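Local coordinates for protein Thiosulfate:glutathione sulfurtransferase (Saccharomyces cerevisiae, PDB 3D1P) that transfers sulfur from thiosulfate to glutathione in mitochondria, producing S-sulfanylglutathione, a central intermediate of hydrogen sulfide metabolism, at residues I61-F72 with F79-P88. Sequence-based numbering, arbitrary orientation. Where two conformers were deposited one is given.
Sequences INVPYRSHPDAF and FEKQIGIPKP
Phe79, in helix 76-83, points an edge at the face of Phe72 in a T-shaped pair, the centroids 5.7 Å apart and the planes inclined at 60°. Phe72 also pairs edge-to-face with Phe96. With CG anti to the backbone N (chi1 -174°), the Phe79 ring reaches out from its helix, and Ala71 O lies near the ring plane, 3.2 Å from Phe79 CD1. Its CZ meets both methyls of Val63, whose side chain crosses it at about a right angle, while its two faces are covered from within its own segment by Ile83 CG1 and Lys87 CA. Pro88 CG touches the edge of Phe72 at CE1 and also packs 3.6 Å from Ile61 CD1. Beside it, Ile85 CD1 rests 3.8 Å from Ile61 CB, against strand 61-62. The side chain of Asn62, in the same strand, is about 8 Å from that of Cys98, the persulfide-forming cysteine.

At the other end of the contact, Ile83 CD1 sits over one face of the His68 imidazole, a CH-pi contact 3.7 Å from the ring centroid and 25° off the normal. The His68 ring reaches this methyl with CG beside its own backbone N, and its CE1 comes to 3.3 Å from Gln82 O. With His68 replaced by an alanine, Ile83 CD1 would probably lose the ring it lies against, opening a gap between the loop and the end of the helix.

No direct hydrogen bond joins 61-72 to 79-88; a water bridges Phe72 O and Lys87 NZ, and Lys87 NZ also bonds to Leu74 O. Cohesion therefore rests mainly on apolar and aromatic packing, which seats the exit loop on strand 61-62, one of the two outermost strands of the parallel rhodanese sheet, and helix 76-83 on the loop that follows it.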
ATOM      1  N   ILE A  61       1.845   4.312   4.090  1.00  5.05           N
ATOM      2  CA  ILE A  61       2.659   5.199   3.276  1.00  5.46           C
ATOM      3  C   ILE A  61       1.939   5.480   1.970  1.00  5.12           C
ATOM      4  O   ILE A  61       1.082   4.718   1.537  1.00  5.56           O
ATOM      5  CB  ILE A  61       4.075   4.641   3.030  1.00  5.64           C
ATOM      6  CG1 ILE A  61       4.064   3.378   2.142  1.00  5.75           C
ATOM      7  CG2 ILE A  61       4.768   4.416   4.373  1.00  7.78           C
ATOM      8  CD1 ILE A  61       5.457   2.913   1.733  1.00  6.86           C
ATOM      9  N   ASN A  62       2.285   6.612   1.357  1.00  4.89           N
ATOM     10  CA  ASN A  62       1.697   6.996   0.073  1.00  4.46           C
ATOM     11  C   ASN A  62       2.800   6.963  -0.982  1.00  4.77           C
ATOM     12  O   ASN A  62       3.778   7.687  -0.907  1.00  5.91           O
ATOM     13  CB  ASN A  62       1.112   8.395   0.184  1.00  5.06           C
ATOM     14  CG  ASN A  62       0.378   8.863  -1.075  1.00  4.91           C
ATOM     15  OD1 ASN A  62       0.357  10.064  -1.389  1.00  6.38           O
ATOM     16  ND2 ASN A  62      -0.316   7.967  -1.757  1.00  5.05           N
ATOM     17  N   VAL A  63       2.619   6.090  -1.984  1.00  4.55           N
ATOM     18  CA  VAL A  63       3.571   5.957  -3.087  1.00  4.66           C
ATOM     19  C   VAL A  63       2.750   6.022  -4.384  1.00  4.33           C
ATOM     20  O   VAL A  63       2.347   4.997  -4.931  1.00  4.71           O
ATOM     21  CB  VAL A  63       4.408   4.675  -3.018  1.00  5.22           C
ATOM     22  CG1 VAL A  63       5.480   4.725  -4.106  1.00  5.91           C
ATOM     23  CG2 VAL A  63       5.054   4.528  -1.627  1.00  6.23           C
ATOM     24  N   PRO A  64       2.420   7.230  -4.824  1.00  4.83           N
ATOM     25  CA  PRO A  64       1.422   7.377  -5.890  1.00  4.78           C
ATOM     26  C   PRO A  64       1.773   6.639  -7.179  1.00  4.83           C
ATOM     27  O   PRO A  64       2.843   6.841  -7.767  1.00  6.06           O
ATOM     28  CB  PRO A  64       1.394   8.896  -6.125  1.00  5.14           C
ATOM     29  CG  PRO A  64       1.792   9.492  -4.775  1.00  5.58           C
ATOM     30  CD  PRO A  64       2.834   8.535  -4.262  1.00  5.10           C
ATOM     31  N   TYR A  65       0.815   5.839  -7.690  1.00  5.06           N
ATOM     32  CA  TYR A  65       1.070   5.062  -8.884  1.00  5.19           C
ATOM     33  C   TYR A  65       0.970   5.909 -10.154  1.00  5.36           C
ATOM     34  O   TYR A  65       1.833   5.827 -11.006  1.00  7.60           O
ATOM     35  CB  TYR A  65       0.154   3.838  -8.961  1.00  5.62           C
ATOM     36  CG  TYR A  65       0.473   3.002 -10.162  1.00  6.04           C
ATOM     37  CD1 TYR A  65       1.622   2.236 -10.200  1.00  7.21           C
ATOM     38  CD2 TYR A  65      -0.353   2.998 -11.278  1.00  8.62           C
ATOM     39  CE1 TYR A  65       1.973   1.499 -11.352  1.00  9.84           C
ATOM     40  CE2 TYR A  65      -0.006   2.289 -12.395  1.00 11.40           C
ATOM     41  CZ  TYR A  65       1.149   1.545 -12.421  1.00 11.36           C
ATOM     42  OH  TYR A  65       1.466   0.832 -13.558  1.00 14.93           O
ATOM     43  N   ARG A  66      -0.085   6.710 -10.262  1.00  5.70           N
ATOM     44  CA  ARG A  66      -0.304   7.532 -11.449  1.00  5.86           C
ATOM     45  C   ARG A  66       0.868   8.469 -11.731  1.00  6.43           C
ATOM     46  O   ARG A  66       1.314   8.595 -12.871  1.00  7.67           O
ATOM     47  CB  ARG A  66      -1.598   8.337 -11.309  1.00  7.66           C
ATOM     48  CG  ARG A  66      -2.842   7.599 -11.775  1.00  9.54           C
ATOM     49  CD  ARG A  66      -4.099   8.409 -11.502  0.80 10.84           C
ATOM     50  NE  ARG A  66      -4.197   9.578 -12.370  0.80 12.36           N
ATOM     51  CZ  ARG A  66      -4.521   9.527 -13.658  0.80 14.16           C
ATOM     52  NH1 ARG A  66      -4.782   8.361 -14.233  0.80 15.06           N
ATOM     53  NH2 ARG A  66      -4.586  10.643 -14.373  0.80 13.94           N
ATOM     54  N   SER A  67       1.359   9.128 -10.686  1.00  5.24           N
ATOM     55  CA  SER A  67       2.436  10.084 -10.819  1.00  6.08           C
ATOM     56  C   SER A  67       3.833   9.506 -10.607  1.00  5.88           C
ATOM     57  O   SER A  67       4.800  10.171 -10.981  1.00  7.16           O
ATOM     58  CB  SER A  67       2.178  11.311  -9.979  1.00  7.36           C
ATOM     59  OG  SER A  67       1.977  10.966  -8.643  1.00  7.49           O
ATOM     60  N   HIS A  68       3.935   8.293 -10.070  1.00  5.81           N
ATOM     61  CA  HIS A  68       5.210   7.624  -9.873  1.00  5.91           C
ATOM     62  C   HIS A  68       5.055   6.125 -10.157  1.00  6.23           C
ATOM     63  O   HIS A  68       5.286   5.292  -9.267  1.00  6.38           O
ATOM     64  CB  HIS A  68       5.763   7.853  -8.454  1.00  6.58           C
ATOM     65  CG  HIS A  68       6.005   9.266  -8.157  1.00  7.46           C
ATOM     66  ND1 HIS A  68       7.165   9.904  -8.541  1.00  9.92           N
ATOM     67  CD2 HIS A  68       5.254  10.195  -7.533  1.00  9.74           C
ATOM     68  CE1 HIS A  68       7.129  11.156  -8.135  1.00 11.96           C
ATOM     69  NE2 HIS A  68       5.972  11.366  -7.545  1.00 12.70           N
ATOM     70  N   PRO A  69       4.697   5.734 -11.380  1.00  6.13           N
ATOM     71  CA  PRO A  69       4.415   4.309 -11.635  1.00  7.07           C
ATOM     72  C   PRO A  69       5.615   3.403 -11.491  1.00  7.79           C
ATOM     73  O   PRO A  69       5.478   2.194 -11.254  1.00  8.93           O
ATOM     74  CB  PRO A  69       3.854   4.316 -13.062  1.00  8.41           C
ATOM     75  CG  PRO A  69       4.457   5.556 -13.679  1.00  8.62           C
ATOM     76  CD  PRO A  69       4.425   6.584 -12.549  1.00  6.77           C
ATOM     77  N   ASP A  70       6.800   3.969 -11.706  1.00  7.90           N
ATOM     78  CA  ASP A  70       8.084   3.294 -11.552  1.00  8.22           C
ATOM     79  C   ASP A  70       8.656   3.321 -10.167  1.00  7.09           C
ATOM     80  O   ASP A  70       9.764   2.853  -9.987  1.00  7.91           O
ATOM     81  CB  ASP A  70       9.146   3.968 -12.482  1.00 10.32           C
ATOM     82  CG  ASP A  70       9.312   5.496 -12.197  1.00 12.66           C
ATOM     83  OD1 ASP A  70       8.339   6.209 -11.662  1.00 14.07           O
ATOM     84  OD2 ASP A  70      10.404   5.997 -12.620  1.00 16.93           O
ATOM     85  N   ALA A  71       7.937   3.858  -9.178  1.00  6.89           N
ATOM     86  CA  ALA A  71       8.521   4.049  -7.879  1.00  6.32           C
ATOM     87  C   ALA A  71       9.155   2.766  -7.345  1.00  6.32           C
ATOM     88  O   ALA A  71      10.277   2.798  -6.856  1.00  7.16           O
ATOM     89  CB  ALA A  71       7.472   4.521  -6.874  1.00  6.74           C
ATOM     90  N   PHE A  72       8.446   1.646  -7.440  1.00  6.20           N
ATOM     91  CA  PHE A  72       8.959   0.435  -6.842  1.00  7.02           C
ATOM     92  C   PHE A  72      10.063  -0.244  -7.629  1.00  7.74           C
ATOM     93  O   PHE A  72      10.581  -1.269  -7.174  1.00 10.61           O
ATOM     94  CB  PHE A  72       7.834  -0.523  -6.456  1.00  7.43           C
ATOM     95  CG  PHE A  72       7.177  -0.103  -5.165  1.00  6.23           C
ATOM     96  CD1 PHE A  72       7.810  -0.378  -3.958  1.00  7.50           C
ATOM     97  CD2 PHE A  72       6.013   0.633  -5.142  1.00  6.47           C
ATOM     98  CE1 PHE A  72       7.311   0.078  -2.766  1.00  8.63           C
ATOM     99  CE2 PHE A  72       5.490   1.079  -3.949  1.00  7.11           C
ATOM    100  CZ  PHE A  72       6.149   0.800  -2.746  1.00  7.95           C
ATOM    101  N   PHE A  79      14.546   6.554  -4.986  1.00  7.74           N
ATOM    102  CA  PHE A  79      13.198   6.467  -4.450  1.00  7.31           C
ATOM    103  C   PHE A  79      12.932   7.652  -3.507  1.00  7.50           C
ATOM    104  O   PHE A  79      11.908   8.320  -3.592  1.00  7.68           O
ATOM    105  CB  PHE A  79      13.032   5.139  -3.722  1.00  7.67           C
ATOM    106  CG  PHE A  79      11.610   4.863  -3.245  1.00  7.10           C
ATOM    107  CD1 PHE A  79      10.816   3.972  -3.903  1.00  7.29           C
ATOM    108  CD2 PHE A  79      11.118   5.497  -2.116  1.00  6.60           C
ATOM    109  CE1 PHE A  79       9.518   3.706  -3.463  1.00  7.50           C
ATOM    110  CE2 PHE A  79       9.813   5.238  -1.686  1.00  7.36           C
ATOM    111  CZ  PHE A  79       9.024   4.336  -2.365  1.00  6.66           C
ATOM    112  N   GLU A  80      13.834   7.892  -2.562  0.90  8.14           N
ATOM    113  CA  GLU A  80      13.583   8.964  -1.634  0.90  8.94           C
ATOM    114  C   GLU A  80      13.596  10.317  -2.339  0.90  8.49           C
ATOM    115  O   GLU A  80      12.777  11.187  -2.014  0.90  9.26           O
ATOM    116  CB  GLU A  80      14.549   8.907  -0.465  0.90 10.94           C
ATOM    117  CG  GLU A  80      14.181   9.818   0.675  0.90 12.87           C
ATOM    118  CD  GLU A  80      14.655  11.236   0.543  0.90 14.79           C
ATOM    119  OE1 GLU A  80      15.524  11.512  -0.308  0.90 15.76           O
ATOM    120  OE2 GLU A  80      14.153  12.099   1.292  0.90 19.69           O
ATOM    121  N   LYS A  81      14.445  10.516  -3.351  1.00  8.78           N
ATOM    122  CA  LYS A  81      14.392  11.777  -4.065  0.50  9.31           C
ATOM    123  C   LYS A  81      13.062  11.983  -4.778  1.00  8.87           C
ATOM    124  O   LYS A  81      12.548  13.120  -4.811  1.00 10.43           O
ATOM    125  CB  LYS A  81      15.552  11.870  -5.043  0.50  9.93           C
ATOM    126  CG  LYS A  81      16.883  11.995  -4.359  0.50 10.96           C
ATOM    127  CD  LYS A  81      17.979  11.892  -5.408  0.50 10.36           C
ATOM    128  CE  LYS A  81      19.345  12.093  -4.848  0.50 12.69           C
ATOM    129  NZ  LYS A  81      20.370  11.664  -5.825  0.50 14.18           N
ATOM    130  N   GLN A  82      12.521  10.928  -5.385  1.00  8.48           N
ATOM    131  CA  GLN A  82      11.313  11.063  -6.144  1.00  9.68           C
ATOM    132  C   GLN A  82      10.059  11.101  -5.278  1.00  9.17           C
ATOM    133  O   GLN A  82       9.128  11.844  -5.579  1.00 11.34           O
ATOM    134  CB  GLN A  82      11.239   9.946  -7.177  1.00  9.86           C
ATOM    135  CG  GLN A  82      12.405  10.042  -8.248  1.00 12.49           C
ATOM    136  CD  GLN A  82      12.507  11.361  -9.082  1.00 12.54           C
ATOM    137  OE1 GLN A  82      11.488  11.954  -9.349  1.00 15.24           O
ATOM    138  NE2 GLN A  82      13.748  11.781  -9.518  1.00 13.84           N
ATOM    139  N   ILE A  83      10.007  10.256  -4.252  1.00  8.72           N
ATOM    140  CA  ILE A  83       8.801  10.067  -3.461  1.00  9.26           C
ATOM    141  C   ILE A  83       8.819  10.873  -2.182  1.00  9.94           C
ATOM    142  O   ILE A  83       7.767  11.237  -1.698  1.00 13.92           O
ATOM    143  CB  ILE A  83       8.614   8.555  -3.138  1.00  9.41           C
ATOM    144  CG1 ILE A  83       8.736   7.719  -4.403  1.00  9.94           C
ATOM    145  CG2 ILE A  83       7.268   8.287  -2.453  1.00 11.05           C
ATOM    146  CD1 ILE A  83       7.774   8.041  -5.516  1.00 12.33           C
ATOM    147  N   GLY A  84       9.991  11.152  -1.641  1.00  9.29           N
ATOM    148  CA  GLY A  84      10.115  11.935  -0.424  1.00  9.83           C
ATOM    149  C   GLY A  84      10.091  11.180   0.883  1.00  8.85           C
ATOM    150  O   GLY A  84      10.103  11.815   1.931  1.00 11.00           O
ATOM    151  N   ILE A  85      10.028   9.849   0.807  1.00  8.30           N
ATOM    152  CA  ILE A  85      10.077   8.973   1.947  1.00  8.21           C
ATOM    153  C   ILE A  85      11.043   7.848   1.608  1.00  7.46           C
ATOM    154  O   ILE A  85      11.352   7.613   0.450  1.00  8.38           O
ATOM    155  CB  ILE A  85       8.687   8.410   2.301  1.00  8.29           C
ATOM    156  CG1 ILE A  85       8.136   7.541   1.162  1.00  9.73           C
ATOM    157  CG2 ILE A  85       7.784   9.550   2.696  1.00 10.74           C
ATOM    158  CD1 ILE A  85       6.841   6.805   1.547  1.00  9.86           C
ATOM    159  N   PRO A  86      11.525   7.111   2.612  1.00  8.01           N
ATOM    160  CA  PRO A  86      12.457   6.017   2.350  1.00  8.48           C
ATOM    161  C   PRO A  86      11.794   4.874   1.603  1.00  7.80           C
ATOM    162  O   PRO A  86      10.606   4.572   1.777  1.00  8.34           O
ATOM    163  CB  PRO A  86      12.900   5.547   3.758  1.00  9.49           C
ATOM    164  CG  PRO A  86      12.647   6.735   4.605  1.00 10.38           C
ATOM    165  CD  PRO A  86      11.384   7.336   4.052  1.00  9.31           C
ATOM    166  N   LYS A  87      12.601   4.212   0.797  1.00  7.88           N
ATOM    167  CA  LYS A  87      12.133   3.035   0.091  0.80  7.54           C
ATOM    168  C   LYS A  87      11.839   1.921   1.091  1.00  7.42           C
ATOM    169  O   LYS A  87      12.665   1.614   1.937  1.00  9.42           O
ATOM    170  CB  LYS A  87      13.199   2.565  -0.885  0.80  8.13           C
ATOM    171  CG  LYS A  87      12.719   1.441  -1.772  0.80  8.63           C
ATOM    172  CD  LYS A  87      13.756   1.013  -2.809  0.80  9.77           C
ATOM    173  CE  LYS A  87      13.284  -0.145  -3.686  0.80 10.65           C
ATOM    174  NZ  LYS A  87      14.368  -0.674  -4.548  0.80 11.03           N
ATOM    175  N   PRO A  88      10.654   1.313   1.010  1.00  7.30           N
ATOM    176  CA  PRO A  88      10.342   0.262   1.967  1.00  7.45           C
ATOM    177  C   PRO A  88      11.336  -0.879   1.940  1.00  7.42           C
ATOM    178  O   PRO A  88      11.822  -1.293   0.874  1.00  7.76           O
ATOM    179  CB  PRO A  88       8.943  -0.213   1.529  1.00  7.68           C
ATOM    180  CG  PRO A  88       8.345   1.005   0.940  1.00  7.88           C
ATOM    181  CD  PRO A  88       9.482   1.652   0.194  1.00  7.34           C
TER
HETATM  182  O   HOH W   1      13.027  -2.106  -6.411  1.00 15.66           O